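Penicillin-binding protein A (Mycobacterium tuberculosis, PDB 3UN7) probably cross-links the peptide stems of mycobacterial cell-wall peptidoglycan as a penicillin-binding D,D-transpeptidase, and probably helps regulate cell length. Local coordinates at residues 75-89 with 339-351. Sequence-based numbering, arbitrary orientation.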
# COMPACT_ATOMS: atom_id res chain seq x y z
N GLU A 75 -3.01 16.86 -11.08
CA GLU A 75 -2.07 17.93 -11.43
C GLU A 75 -2.41 18.57 -12.76
O GLU A 75 -1.59 19.24 -13.36
CB GLU A 75 -0.61 17.40 -11.43
CG GLU A 75 -0.15 16.84 -10.10
CD GLU A 75 -0.02 17.89 -8.98
OE1 GLU A 75 0.13 17.47 -7.83
OE2 GLU A 75 -0.07 19.11 -9.24
N ASP A 76 -3.67 18.42 -13.19
CA ASP A 76 -4.12 19.01 -14.45
C ASP A 76 -3.75 20.49 -14.68
O ASP A 76 -3.24 20.82 -15.75
CB ASP A 76 -5.62 18.79 -14.64
CG ASP A 76 -6.02 18.77 -16.11
OD1 ASP A 76 -5.18 18.49 -16.98
OD2 ASP A 76 -7.20 19.06 -16.39
N PRO A 77 -4.00 21.39 -13.69
CA PRO A 77 -3.70 22.81 -13.91
C PRO A 77 -2.21 23.09 -14.14
O PRO A 77 -1.86 23.97 -14.94
CB PRO A 77 -4.18 23.48 -12.63
CG PRO A 77 -5.16 22.53 -12.03
CD PRO A 77 -4.59 21.19 -12.35
N ILE A 78 -1.34 22.36 -13.46
CA ILE A 78 0.10 22.48 -13.69
C ILE A 78 0.46 21.91 -15.07
O ILE A 78 1.14 22.56 -15.88
CB ILE A 78 0.92 21.81 -12.54
CG1 ILE A 78 0.82 22.66 -11.26
CG2 ILE A 78 2.39 21.56 -12.95
CD1 ILE A 78 1.69 23.93 -11.26
N LEU A 79 -0.05 20.71 -15.34
CA LEU A 79 0.33 20.02 -16.57
C LEU A 79 -0.19 20.72 -17.82
O LEU A 79 0.50 20.76 -18.84
CB LEU A 79 -0.12 18.54 -16.54
CG LEU A 79 0.60 17.74 -15.46
CD1 LEU A 79 -0.13 16.44 -15.19
CD2 LEU A 79 2.03 17.47 -15.90
N ASN A 80 -1.40 21.26 -17.74
CA ASN A 80 -1.95 22.02 -18.87
C ASN A 80 -1.57 23.51 -18.89
O ASN A 80 -1.89 24.22 -19.84
CB ASN A 80 -3.47 21.78 -19.05
CG ASN A 80 -4.31 22.46 -17.98
OD1 ASN A 80 -3.94 23.49 -17.44
ND2 ASN A 80 -5.49 21.89 -17.70
N GLY A 81 -0.88 23.96 -17.84
CA GLY A 81 -0.35 25.33 -17.79
C GLY A 81 -1.34 26.42 -17.38
O GLY A 81 -1.02 27.60 -17.49
N SER A 82 -2.52 26.03 -16.89
CA SER A 82 -3.54 27.00 -16.47
C SER A 82 -3.43 27.38 -14.99
O SER A 82 -4.12 28.29 -14.53
CB SER A 82 -4.95 26.47 -16.78
OG SER A 82 -5.18 25.25 -16.10
N ASP A 83 -2.56 26.68 -14.25
CA ASP A 83 -2.30 27.04 -12.87
C ASP A 83 -1.93 28.52 -12.75
O ASP A 83 -1.16 29.03 -13.56
CB ASP A 83 -1.18 26.18 -12.28
CG ASP A 83 -1.13 26.24 -10.77
OD1 ASP A 83 -1.62 25.30 -10.12
OD2 ASP A 83 -0.61 27.23 -10.23
N ARG A 84 -2.49 29.18 -11.73
CA ARG A 84 -2.26 30.60 -11.44
C ARG A 84 -0.77 30.92 -11.30
O ARG A 84 -0.31 31.99 -11.73
CB ARG A 84 -2.98 31.00 -10.14
CG ARG A 84 -4.50 30.91 -10.21
CD ARG A 84 -5.20 31.53 -9.00
NE ARG A 84 -6.60 31.74 -9.33
CZ ARG A 84 -7.17 32.92 -9.53
NH1 ARG A 84 -6.48 34.04 -9.38
NH2 ARG A 84 -8.45 32.98 -9.86
N ARG A 85 -0.04 29.99 -10.70
CA ARG A 85 1.40 30.15 -10.48
C ARG A 85 2.19 30.22 -11.79
O ARG A 85 3.31 30.75 -11.82
CB ARG A 85 1.92 29.05 -9.56
CG ARG A 85 1.37 29.16 -8.12
CD ARG A 85 1.53 27.90 -7.30
NE ARG A 85 0.78 26.77 -7.86
CZ ARG A 85 0.69 25.57 -7.28
NH1 ARG A 85 1.28 25.33 -6.12
NH2 ARG A 85 -0.01 24.61 -7.87
N LEU A 86 1.58 29.72 -12.86
CA LEU A 86 2.20 29.60 -14.18
C LEU A 86 1.76 30.67 -15.15
O LEU A 86 2.42 30.90 -16.16
CB LEU A 86 1.85 28.25 -14.81
CG LEU A 86 2.57 27.03 -14.27
CD1 LEU A 86 1.94 25.76 -14.83
CD2 LEU A 86 4.05 27.13 -14.60
N PHE A 87 0.63 31.31 -14.85
CA PHE A 87 0.00 32.17 -15.84
C PHE A 87 0.81 33.40 -16.28
O PHE A 87 0.50 34.02 -17.30
CB PHE A 87 -1.43 32.53 -15.45
CG PHE A 87 -2.39 32.46 -16.59
CD1 PHE A 87 -2.89 33.61 -17.17
CD2 PHE A 87 -2.75 31.22 -17.13
CE1 PHE A 87 -3.76 33.54 -18.25
CE2 PHE A 87 -3.61 31.13 -18.21
CZ PHE A 87 -4.12 32.30 -18.77
N GLY A 88 1.85 33.74 -15.53
CA GLY A 88 2.83 34.74 -15.97
C GLY A 88 3.63 34.24 -17.17
O GLY A 88 3.93 35.01 -18.09
N ARG A 89 3.94 32.95 -17.17
CA ARG A 89 4.75 32.34 -18.23
C ARG A 89 3.98 32.14 -19.54
O ARG A 89 4.54 32.33 -20.62
CB ARG A 89 5.40 31.03 -17.77
CG ARG A 89 6.10 31.08 -16.41
CD ARG A 89 7.09 32.24 -16.29
NE ARG A 89 8.44 31.89 -16.74
CZ ARG A 89 9.12 32.54 -17.68
NH1 ARG A 89 8.59 33.59 -18.30
NH2 ARG A 89 10.35 32.13 -18.01
N VAL A 339 3.97 13.51 -4.76
CA VAL A 339 4.52 14.60 -5.56
C VAL A 339 5.57 15.36 -4.77
O VAL A 339 5.26 15.99 -3.78
CB VAL A 339 3.42 15.53 -6.11
CG1 VAL A 339 4.05 16.70 -6.93
CG2 VAL A 339 2.47 14.74 -7.02
N GLY A 340 6.82 15.28 -5.22
CA GLY A 340 7.93 15.96 -4.55
C GLY A 340 8.05 17.43 -4.91
O GLY A 340 8.36 18.27 -4.07
N SER A 341 7.83 17.74 -6.19
CA SER A 341 7.87 19.13 -6.62
C SER A 341 7.11 19.40 -7.91
O SER A 341 6.88 18.49 -8.70
CB SER A 341 9.31 19.65 -6.71
OG SER A 341 10.08 18.91 -7.63
N LEU A 342 6.69 20.65 -8.06
CA LEU A 342 6.06 21.15 -9.27
C LEU A 342 7.00 22.19 -9.84
O LEU A 342 7.56 23.00 -9.10
CB LEU A 342 4.71 21.80 -8.93
CG LEU A 342 3.66 20.91 -8.25
CD1 LEU A 342 2.46 21.75 -7.82
CD2 LEU A 342 3.24 19.77 -9.20
N LYS A 343 7.16 22.17 -11.17
CA LYS A 343 8.04 23.11 -11.86
C LYS A 343 7.32 23.74 -13.04
O LYS A 343 6.34 23.19 -13.53
CB LYS A 343 9.28 22.38 -12.40
CG LYS A 343 10.16 21.71 -11.37
CD LYS A 343 11.32 21.00 -12.06
CE LYS A 343 11.81 19.77 -11.30
NZ LYS A 343 11.86 19.87 -9.80
N GLY A 344 7.82 24.88 -13.49
CA GLY A 344 7.34 25.50 -14.72
C GLY A 344 7.89 24.82 -15.98
O GLY A 344 8.74 23.94 -15.87
N PRO A 345 7.41 25.23 -17.17
CA PRO A 345 7.86 24.67 -18.45
C PRO A 345 9.37 24.78 -18.62
O PRO A 345 9.98 23.95 -19.29
CB PRO A 345 7.18 25.58 -19.49
CG PRO A 345 6.69 26.76 -18.74
CD PRO A 345 6.41 26.29 -17.36
N ASP A 346 9.96 25.81 -18.02
CA ASP A 346 11.40 26.03 -18.10
C ASP A 346 12.12 25.49 -16.83
O ASP A 346 13.29 25.78 -16.57
CB ASP A 346 11.69 27.50 -18.42
CG ASP A 346 11.31 27.87 -19.86
OD1 ASP A 346 10.87 29.02 -20.11
OD2 ASP A 346 11.44 27.02 -20.75
N LEU A 347 11.38 24.68 -16.07
CA LEU A 347 11.87 23.94 -14.90
C LEU A 347 12.19 24.76 -13.65
O LEU A 347 12.77 24.24 -12.70
CB LEU A 347 13.02 22.99 -15.28
CG LEU A 347 12.71 22.06 -16.46
CD1 LEU A 347 13.97 21.32 -16.91
CD2 LEU A 347 11.58 21.10 -16.11
N ALA A 348 11.81 26.04 -13.63
CA ALA A 348 11.91 26.82 -12.40
C ALA A 348 10.93 26.26 -11.37
O ALA A 348 9.85 25.78 -11.72
CB ALA A 348 11.60 28.27 -12.68
N ASN A 349 11.33 26.31 -10.10
CA ASN A 349 10.53 25.77 -9.01
C ASN A 349 9.21 26.54 -8.81
O ASN A 349 9.19 27.78 -8.85
CB ASN A 349 11.37 25.79 -7.74
CG ASN A 349 10.65 25.24 -6.55
OD1 ASN A 349 10.28 24.07 -6.52
ND2 ASN A 349 10.48 26.08 -5.54
N ILE A 350 8.12 25.81 -8.63
CA ILE A 350 6.81 26.40 -8.33
C ILE A 350 6.44 26.05 -6.90
O ILE A 350 6.06 26.93 -6.12
CB ILE A 350 5.71 25.93 -9.34
CG1 ILE A 350 5.62 26.84 -10.57
CG2 ILE A 350 4.33 25.97 -8.71
CD1 ILE A 350 6.92 27.27 -11.19
N SER A 351 6.57 24.77 -6.57
CA SER A 351 6.29 24.26 -5.24
C SER A 351 7.20 23.06 -4.94
O SER A 351 7.51 22.27 -5.83
CB SER A 351 4.83 23.81 -5.16
OG SER A 351 4.47 23.63 -3.81
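L342 lies at the middle of this contact and splits its two methyls between partners: CD1 packs against I78 CG1 at 3.9 Å, and CD2 comes within 3.4 Å of E75 OE2. E75 OE1 meets V339 CG2 from the opposite direction, so a buried acid rests on hydrocarbon here; the bend at chi2 (-67°) brings the carboxylate to the methyls of V339 and L342. V105 of the neighbouring strand 104-107 touches both E75 and L342. L86, also buried, completes the tight side, its CD2 3.7 Å from both G344 CA and P345 CD.

Toward solvent lie the exposed arginines. I350 points CG2 at the bent arm of R85; that methyl sits 3.7 Å from R85 CD and covers one face of the guanidinium, offset toward its rim. D83 takes the guanidinium edge: R85 NE reaches D83 OD2 at 2.8 Å in a nearly straight bond (176°), while R85 NH2 binds D83 OD1. This side-on grip holds the guanidinium's rotation, and an Asx turn ties the backbone N of R85 to the same D83 OD2. Loosest is R89, poorly ordered, with a long ion pair from NH2 to D346 OD1 at 3.8 Å, the oxygen well out of the guanidinium plane.

Thus 75-89, in the dimerisation-family region, covers a hairpin that the transpeptidase-family sequence adds to the mixed sheet, where a classic bulge pairs I350 and S351 with L342. No hydrogen bond crosses between the segments: packing on methyls joins them, with a long, loose ion pair besides, and the D83 to R85 salt bridge stays within 75-89.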